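Local coordinates for protein putative glutathionylspermidine synthase (Methylobacillus flagellatus, PDB 3N6X) that probably acts as an ATP-dependent ligase of the circularly permuted ATP-grasp family, perhaps as a glutathionylspermidine synthase, at residues Gln93-Asp104 with Met330-Ile340. Sequence-based numbering, arbitrary orientation.
Sequences QRVKALNMFLHD and MIRFYLGEEPI
Tyr-334 packs as a knob into a hole formed by Ala-97, Met-100, Phe-101 and Asp-104, and joins the helical segments 93-104 and 330-335, whose axes cross at 72° and approach to 8.8 Å. The contact illustrates knob-into-hole helix packing supplemented by a side-chain amide bonded to the chain after the helix. Met-100 CB and the backbone N of Phe-101 lie over one face of the tyrosine ring, while its hydroxyl donates a 2.6 Å hydrogen bond from Tyr-334 OH to the anti lone pair of Asp-104 OD2. Beside this knob, the extended selenomethionine Met-330 makes a Met-aromatic contact with Phe-101: the methyl CE stands 3.6 Å from the ring centroid, almost on the normal, and the selenium approaches obliquely. Where the helices come nearest, the small Ala-97 admits Ile-331, with Ala-97 CB 3.7 Å from Ile-331 CG1.

Past Gly-336, the first residue to leave the helical conformation, with positive phi, the chain turns back to meet Gln-93. With CG anti to the backbone N (chi1 177°), this side chain crosses that of Ile-331 at about a right angle and uses both ends of its amide. Gln-93 OE1 accepts a hydrogen bond from Ile-340 N on an in-plane lone pair, at 2.9 Å. Gln-93 NE2 gives a nearly straight 2.8 Å bond to Glu-337 OE1. A second, at 3.1 Å, joins Gln-93 NE2 to Glu-338 O from above that carbonyl's plane. A leucine here would probably leave the amide N of Ile-340 and the carboxylate of Glu-337 without these partners and let the segment 337-340 shift.

Phe-101 and Tyr-334 touch Ile-111 of helix 110-113; Ile-111 N hydrogen-bonds to Asp-104 OD2, that oxygen's second partner. Arg-94 ties helix 81-105 to the large mixed sheet through a salt bridge with Asp-162 on strand 157-163.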
ATOM      1  N   GLN A  93       8.178 -11.432   5.615  1.00 30.24           N
ATOM      2  CA  GLN A  93       8.225 -12.777   5.032  1.00 28.76           C
ATOM      3  C   GLN A  93       7.620 -12.767   3.635  1.00 30.56           C
ATOM      4  O   GLN A  93       8.225 -13.298   2.701  1.00 29.99           O
ATOM      5  CB  GLN A  93       7.478 -13.783   5.935  1.00 28.99           C
ATOM      6  CG  GLN A  93       7.437 -15.194   5.347  1.00 28.00           C
ATOM      7  CD  GLN A  93       6.394 -16.050   5.985  1.00 37.02           C
ATOM      8  OE1 GLN A  93       5.193 -15.778   5.910  1.00 34.29           O
ATOM      9  NE2 GLN A  93       6.825 -17.131   6.581  1.00 27.24           N
ATOM     10  N   ARG A  94       6.433 -12.125   3.492  1.00 25.46           N
ATOM     11  CA  ARG A  94       5.695 -12.032   2.244  1.00 24.76           C
ATOM     12  C   ARG A  94       6.478 -11.256   1.195  1.00 30.76           C
ATOM     13  O   ARG A  94       6.604 -11.715   0.061  1.00 31.79           O
ATOM     14  CB  ARG A  94       4.325 -11.383   2.491  1.00 24.32           C
ATOM     15  CG  ARG A  94       3.394 -11.475   1.296  1.00 29.35           C
ATOM     16  CD  ARG A  94       2.037 -10.864   1.585  1.00 27.47           C
ATOM     17  NE  ARG A  94       1.165 -10.921   0.408  1.00 28.00           N
ATOM     18  CZ  ARG A  94       0.232 -11.850   0.210  1.00 37.79           C
ATOM     19  NH1 ARG A  94       0.034 -12.806   1.111  1.00 32.97           N
ATOM     20  NH2 ARG A  94      -0.514 -11.825  -0.886  1.00 23.50           N
ATOM     21  N   VAL A  95       7.036 -10.102   1.579  1.00 28.01           N
ATOM     22  CA  VAL A  95       7.810  -9.252   0.677  1.00 27.26           C
ATOM     23  C   VAL A  95       9.128  -9.910   0.262  1.00 30.98           C
ATOM     24  O   VAL A  95       9.497  -9.821  -0.911  1.00 31.35           O
ATOM     25  CB  VAL A  95       7.963  -7.813   1.240  1.00 31.51           C
ATOM     26  CG1 VAL A  95       8.982  -6.990   0.440  1.00 31.64           C
ATOM     27  CG2 VAL A  95       6.612  -7.115   1.264  1.00 30.97           C
ATOM     28  N   LYS A  96       9.774 -10.683   1.173  1.00 27.40           N
ATOM     29  CA  LYS A  96      10.994 -11.420   0.782  1.00 27.42           C
ATOM     30  C   LYS A  96      10.682 -12.432  -0.305  1.00 31.05           C
ATOM     31  O   LYS A  96      11.400 -12.497  -1.293  1.00 33.22           O
ATOM     32  CB  LYS A  96      11.663 -12.110   1.982  1.00 30.05           C
ATOM     33  CG  LYS A  96      12.450 -11.148   2.870  1.00 40.84           C
ATOM     34  CD  LYS A  96      12.919 -11.838   4.157  1.00 48.03           C
ATOM     35  CE  LYS A  96      13.988 -11.047   4.876  1.00 53.62           C
ATOM     36  NZ  LYS A  96      14.344 -11.669   6.182  1.00 61.43           N
ATOM     37  N   ALA A  97       9.580 -13.171  -0.160  1.00 27.73           N
ATOM     38  CA  ALA A  97       9.158 -14.185  -1.144  1.00 27.73           C
ATOM     39  C   ALA A  97       8.762 -13.531  -2.481  1.00 30.28           C
ATOM     40  O   ALA A  97       9.097 -14.056  -3.533  1.00 30.57           O
ATOM     41  CB  ALA A  97       8.000 -15.000  -0.593  1.00 28.19           C
ATOM     42  N   LEU A  98       8.118 -12.347  -2.428  1.00 25.76           N
ATOM     43  CA  LEU A  98       7.732 -11.591  -3.628  1.00 24.65           C
ATOM     44  C   LEU A  98       8.965 -11.117  -4.418  1.00 29.87           C
ATOM     45  O   LEU A  98       8.987 -11.249  -5.646  1.00 29.39           O
ATOM     46  CB  LEU A  98       6.814 -10.410  -3.267  1.00 23.97           C
ATOM     47  CG  LEU A  98       5.329 -10.781  -2.988  1.00 27.75           C
ATOM     48  CD1 LEU A  98       4.609  -9.654  -2.243  1.00 27.38           C
ATOM     49  CD2 LEU A  98       4.574 -11.103  -4.292  1.00 27.54           C
ATOM     50  N   ASN A  99      10.023 -10.653  -3.704  1.00 27.26           N
ATOM     51  CA  ASN A  99      11.295 -10.239  -4.321  1.00 27.57           C
ATOM     52  C   ASN A  99      12.073 -11.422  -4.869  1.00 32.57           C
ATOM     53  O   ASN A  99      12.698 -11.304  -5.912  1.00 34.26           O
ATOM     54  CB  ASN A  99      12.159  -9.428  -3.334  1.00 25.29           C
ATOM     55  CG  ASN A  99      11.868  -7.943  -3.391  1.00 38.48           C
ATOM     56  OD1 ASN A  99      11.792  -7.339  -4.470  1.00 35.37           O
ATOM     57  ND2 ASN A  99      11.635  -7.334  -2.239  1.00 25.17           N
HETATM   58  N   MSE A 100      12.039 -12.564  -4.172  1.00 28.37           N
HETATM   59  CA  MSE A 100      12.699 -13.776  -4.652  1.00 27.92           C
HETATM   60  C   MSE A 100      11.953 -14.364  -5.866  1.00 30.67           C
HETATM   61  O   MSE A 100      12.589 -14.849  -6.801  1.00 30.62           O
HETATM   62  CB  MSE A 100      12.826 -14.793  -3.531  1.00 29.66           C
HETATM   63  CG  MSE A 100      13.792 -14.343  -2.457  1.00 35.92           C
HETATM   64 SE   MSE A 100      13.875 -15.571  -0.993  0.75 43.27          SE
HETATM   65  CE  MSE A 100      15.054 -16.864  -1.840  1.00 38.73           C
ATOM     66  N   PHE A 101      10.614 -14.231  -5.881  1.00 25.86           N
ATOM     67  CA  PHE A 101       9.785 -14.636  -7.018  1.00 25.78           C
ATOM     68  C   PHE A 101      10.157 -13.821  -8.255  1.00 30.73           C
ATOM     69  O   PHE A 101      10.368 -14.396  -9.322  1.00 30.98           O
ATOM     70  CB  PHE A 101       8.285 -14.466  -6.699  1.00 26.24           C
ATOM     71  CG  PHE A 101       7.402 -14.565  -7.921  1.00 26.08           C
ATOM     72  CD1 PHE A 101       7.205 -15.788  -8.561  1.00 28.55           C
ATOM     73  CD2 PHE A 101       6.794 -13.434  -8.451  1.00 27.27           C
ATOM     74  CE1 PHE A 101       6.419 -15.874  -9.715  1.00 29.56           C
ATOM     75  CE2 PHE A 101       6.017 -13.515  -9.614  1.00 30.79           C
ATOM     76  CZ  PHE A 101       5.822 -14.739 -10.233  1.00 29.21           C
ATOM     77  N   LEU A 102      10.290 -12.477  -8.092  1.00 27.91           N
ATOM     78  CA  LEU A 102      10.650 -11.551  -9.180  1.00 27.23           C
ATOM     79  C   LEU A 102      12.046 -11.826  -9.745  1.00 32.90           C
ATOM     80  O   LEU A 102      12.212 -11.849 -10.955  1.00 34.04           O
ATOM     81  CB  LEU A 102      10.479 -10.083  -8.748  1.00 26.11           C
ATOM     82  CG  LEU A 102       9.017  -9.622  -8.662  1.00 29.28           C
ATOM     83  CD1 LEU A 102       8.880  -8.356  -7.812  1.00 27.83           C
ATOM     84  CD2 LEU A 102       8.406  -9.420 -10.071  1.00 28.98           C
ATOM     85  N   HIS A 103      13.018 -12.128  -8.885  1.00 29.92           N
ATOM     86  CA  HIS A 103      14.334 -12.544  -9.350  1.00 29.91           C
ATOM     87  C   HIS A 103      14.211 -13.875 -10.128  1.00 34.36           C
ATOM     88  O   HIS A 103      14.830 -14.038 -11.177  1.00 34.75           O
ATOM     89  CB  HIS A 103      15.312 -12.699  -8.170  1.00 30.63           C
ATOM     90  CG  HIS A 103      16.638 -13.236  -8.584  1.00 34.76           C
ATOM     91  ND1 HIS A 103      17.631 -12.403  -9.076  1.00 37.33           N
ATOM     92  CD2 HIS A 103      17.063 -14.519  -8.670  1.00 37.86           C
ATOM     93  CE1 HIS A 103      18.638 -13.197  -9.410  1.00 37.34           C
ATOM     94  NE2 HIS A 103      18.347 -14.480  -9.181  1.00 37.84           N
ATOM     95  N   ASP A 104      13.403 -14.809  -9.617  1.00 30.52           N
ATOM     96  CA  ASP A 104      13.229 -16.112 -10.262  1.00 29.54           C
ATOM     97  C   ASP A 104      12.570 -16.022 -11.664  1.00 32.74           C
ATOM     98  O   ASP A 104      13.120 -16.594 -12.608  1.00 32.08           O
ATOM     99  CB  ASP A 104      12.466 -17.073  -9.343  1.00 30.81           C
ATOM    100  CG  ASP A 104      12.501 -18.530  -9.763  1.00 31.45           C
ATOM    101  OD1 ASP A 104      13.501 -18.947 -10.371  1.00 31.31           O
ATOM    102  OD2 ASP A 104      11.581 -19.266  -9.399  1.00 37.52           O
HETATM  103  N   MSE A 330       4.734 -19.163  -3.012  1.00 28.46           N
HETATM  104  CA  MSE A 330       6.070 -18.545  -3.134  1.00 25.56           C
HETATM  105  C   MSE A 330       6.791 -18.618  -1.787  1.00 28.50           C
HETATM  106  O   MSE A 330       7.982 -18.880  -1.748  1.00 27.99           O
HETATM  107  CB  MSE A 330       5.966 -17.083  -3.547  1.00 26.31           C
HETATM  108  CG  MSE A 330       5.377 -16.855  -4.925  1.00 31.23           C
HETATM  109 SE   MSE A 330       5.081 -14.912  -5.154  0.75 36.54          SE
HETATM  110  CE  MSE A 330       3.956 -15.000  -6.676  1.00 32.35           C
ATOM    111  N   ILE A 331       6.073 -18.321  -0.684  1.00 25.73           N
ATOM    112  CA  ILE A 331       6.651 -18.366   0.666  1.00 25.64           C
ATOM    113  C   ILE A 331       7.184 -19.791   0.970  1.00 31.80           C
ATOM    114  O   ILE A 331       8.347 -19.936   1.319  1.00 32.82           O
ATOM    115  CB  ILE A 331       5.657 -17.841   1.752  1.00 27.49           C
ATOM    116  CG1 ILE A 331       5.361 -16.333   1.560  1.00 25.64           C
ATOM    117  CG2 ILE A 331       6.183 -18.127   3.176  1.00 28.26           C
ATOM    118  CD1 ILE A 331       3.995 -15.870   2.121  1.00 26.78           C
ATOM    119  N   ARG A 332       6.372 -20.826   0.711  1.00 28.79           N
ATOM    120  CA  ARG A 332       6.777 -22.235   0.887  1.00 28.77           C
ATOM    121  C   ARG A 332       7.944 -22.598  -0.016  1.00 33.94           C
ATOM    122  O   ARG A 332       8.914 -23.166   0.463  1.00 34.84           O
ATOM    123  CB  ARG A 332       5.590 -23.182   0.628  1.00 28.00           C
ATOM    124  CG  ARG A 332       4.415 -22.926   1.541  1.00 34.01           C
ATOM    125  CD  ARG A 332       3.301 -23.910   1.335  1.00 34.94           C
ATOM    126  NE  ARG A 332       2.339 -23.828   2.429  1.00 31.09           N
ATOM    127  CZ  ARG A 332       1.130 -23.295   2.324  1.00 43.67           C
ATOM    128  NH1 ARG A 332       0.682 -22.873   1.147  1.00 30.89           N
ATOM    129  NH2 ARG A 332       0.342 -23.216   3.382  1.00 39.22           N
ATOM    130  N   PHE A 333       7.884 -22.217  -1.314  1.00 30.21           N
ATOM    131  CA  PHE A 333       8.939 -22.552  -2.280  1.00 29.52           C
ATOM    132  C   PHE A 333      10.286 -21.840  -2.002  1.00 34.32           C
ATOM    133  O   PHE A 333      11.321 -22.496  -1.962  1.00 35.32           O
ATOM    134  CB  PHE A 333       8.457 -22.301  -3.730  1.00 30.92           C
ATOM    135  CG  PHE A 333       9.433 -22.732  -4.811  1.00 32.27           C
ATOM    136  CD1 PHE A 333       9.544 -24.075  -5.181  1.00 33.58           C
ATOM    137  CD2 PHE A 333      10.233 -21.796  -5.467  1.00 32.97           C
ATOM    138  CE1 PHE A 333      10.441 -24.472  -6.184  1.00 32.83           C
ATOM    139  CE2 PHE A 333      11.127 -22.196  -6.465  1.00 34.33           C
ATOM    140  CZ  PHE A 333      11.227 -23.534  -6.815  1.00 31.74           C
ATOM    141  N   TYR A 334      10.276 -20.512  -1.837  1.00 29.35           N
ATOM    142  CA  TYR A 334      11.520 -19.756  -1.669  1.00 28.42           C
ATOM    143  C   TYR A 334      12.075 -19.769  -0.290  1.00 33.12           C
ATOM    144  O   TYR A 334      13.298 -19.689  -0.127  1.00 32.05           O
ATOM    145  CB  TYR A 334      11.359 -18.298  -2.157  1.00 27.78           C
ATOM    146  CG  TYR A 334      11.020 -18.217  -3.630  1.00 27.15           C
ATOM    147  CD1 TYR A 334      11.939 -18.609  -4.600  1.00 27.77           C
ATOM    148  CD2 TYR A 334       9.771 -17.777  -4.053  1.00 26.86           C
ATOM    149  CE1 TYR A 334      11.626 -18.547  -5.957  1.00 28.08           C
ATOM    150  CE2 TYR A 334       9.428 -17.764  -5.399  1.00 27.53           C
ATOM    151  CZ  TYR A 334      10.359 -18.144  -6.350  1.00 32.53           C
ATOM    152  OH  TYR A 334      10.026 -18.084  -7.674  1.00 32.22           O
ATOM    153  N   LEU A 335      11.201 -19.755   0.723  1.00 31.26           N
ATOM    154  CA  LEU A 335      11.654 -19.619   2.099  1.00 31.76           C
ATOM    155  C   LEU A 335      11.574 -20.907   2.907  1.00 38.34           C
ATOM    156  O   LEU A 335      12.113 -20.955   4.011  1.00 37.74           O
ATOM    157  CB  LEU A 335      10.885 -18.490   2.802  1.00 31.51           C
ATOM    158  CG  LEU A 335      10.958 -17.112   2.138  1.00 35.95           C
ATOM    159  CD1 LEU A 335       9.928 -16.179   2.735  1.00 35.34           C
ATOM    160  CD2 LEU A 335      12.348 -16.508   2.285  1.00 38.45           C
ATOM    161  N   GLY A 336      10.882 -21.924   2.371  1.00 35.43           N
ATOM    162  CA  GLY A 336      10.679 -23.195   3.064  1.00 35.48           C
ATOM    163  C   GLY A 336       9.903 -23.030   4.356  1.00 40.18           C
ATOM    164  O   GLY A 336      10.138 -23.759   5.322  1.00 40.71           O
ATOM    165  N   GLU A 337       8.975 -22.045   4.385  1.00 35.67           N
ATOM    166  CA  GLU A 337       8.197 -21.700   5.576  1.00 34.10           C
ATOM    167  C   GLU A 337       6.724 -21.710   5.262  1.00 38.21           C
ATOM    168  O   GLU A 337       6.336 -21.542   4.105  1.00 37.67           O
ATOM    169  CB  GLU A 337       8.563 -20.275   6.058  1.00 34.66           C
ATOM    170  CG  GLU A 337      10.000 -20.084   6.501  1.00 35.86           C
ATOM    171  CD  GLU A 337      10.376 -18.645   6.834  1.00 52.63           C
ATOM    172  OE1 GLU A 337       9.527 -17.736   6.663  1.00 38.93           O
ATOM    173  OE2 GLU A 337      11.527 -18.430   7.270  1.00 46.09           O
ATOM    174  N   GLU A 338       5.896 -21.788   6.304  1.00 34.63           N
ATOM    175  CA  GLU A 338       4.463 -21.637   6.181  1.00 34.61           C
ATOM    176  C   GLU A 338       4.122 -20.133   6.232  1.00 38.38           C
ATOM    177  O   GLU A 338       4.739 -19.393   7.013  1.00 37.75           O
ATOM    178  CB  GLU A 338       3.747 -22.389   7.328  1.00 36.27           C
ATOM    179  CG  GLU A 338       3.515 -23.868   7.029  1.00 42.46           C
ATOM    180  CD  GLU A 338       2.678 -24.129   5.788  1.00 62.89           C
ATOM    181  OE1 GLU A 338       1.472 -23.782   5.792  1.00 53.98           O
ATOM    182  OE2 GLU A 338       3.243 -24.638   4.792  1.00 52.79           O
ATOM    183  N   PRO A 339       3.160 -19.648   5.406  1.00 33.98           N
ATOM    184  CA  PRO A 339       2.816 -18.213   5.443  1.00 32.93           C
ATOM    185  C   PRO A 339       2.318 -17.755   6.813  1.00 38.23           C
ATOM    186  O   PRO A 339       1.435 -18.396   7.388  1.00 38.76           O
ATOM    187  CB  PRO A 339       1.711 -18.086   4.383  1.00 33.59           C
ATOM    188  CG  PRO A 339       1.905 -19.265   3.493  1.00 38.42           C
ATOM    189  CD  PRO A 339       2.365 -20.364   4.386  1.00 34.70           C
ATOM    190  N   ILE A 340       2.873 -16.639   7.334  1.00 34.03           N
ATOM    191  CA  ILE A 340       2.429 -16.070   8.618  1.00 32.30           C
ATOM    192  C   ILE A 340       1.071 -15.376   8.407  1.00 36.10           C
ATOM    193  O   ILE A 340       0.144 -15.577   9.194  1.00 35.04           O
ATOM    194  CB  ILE A 340       3.504 -15.100   9.217  1.00 33.54           C
ATOM    195  CG1 ILE A 340       4.802 -15.859   9.590  1.00 33.01           C
ATOM    196  CG2 ILE A 340       2.938 -14.278  10.416  1.00 29.93           C
ATOM    197  CD1 ILE A 340       6.042 -14.955   9.731  1.00 33.34           C
TER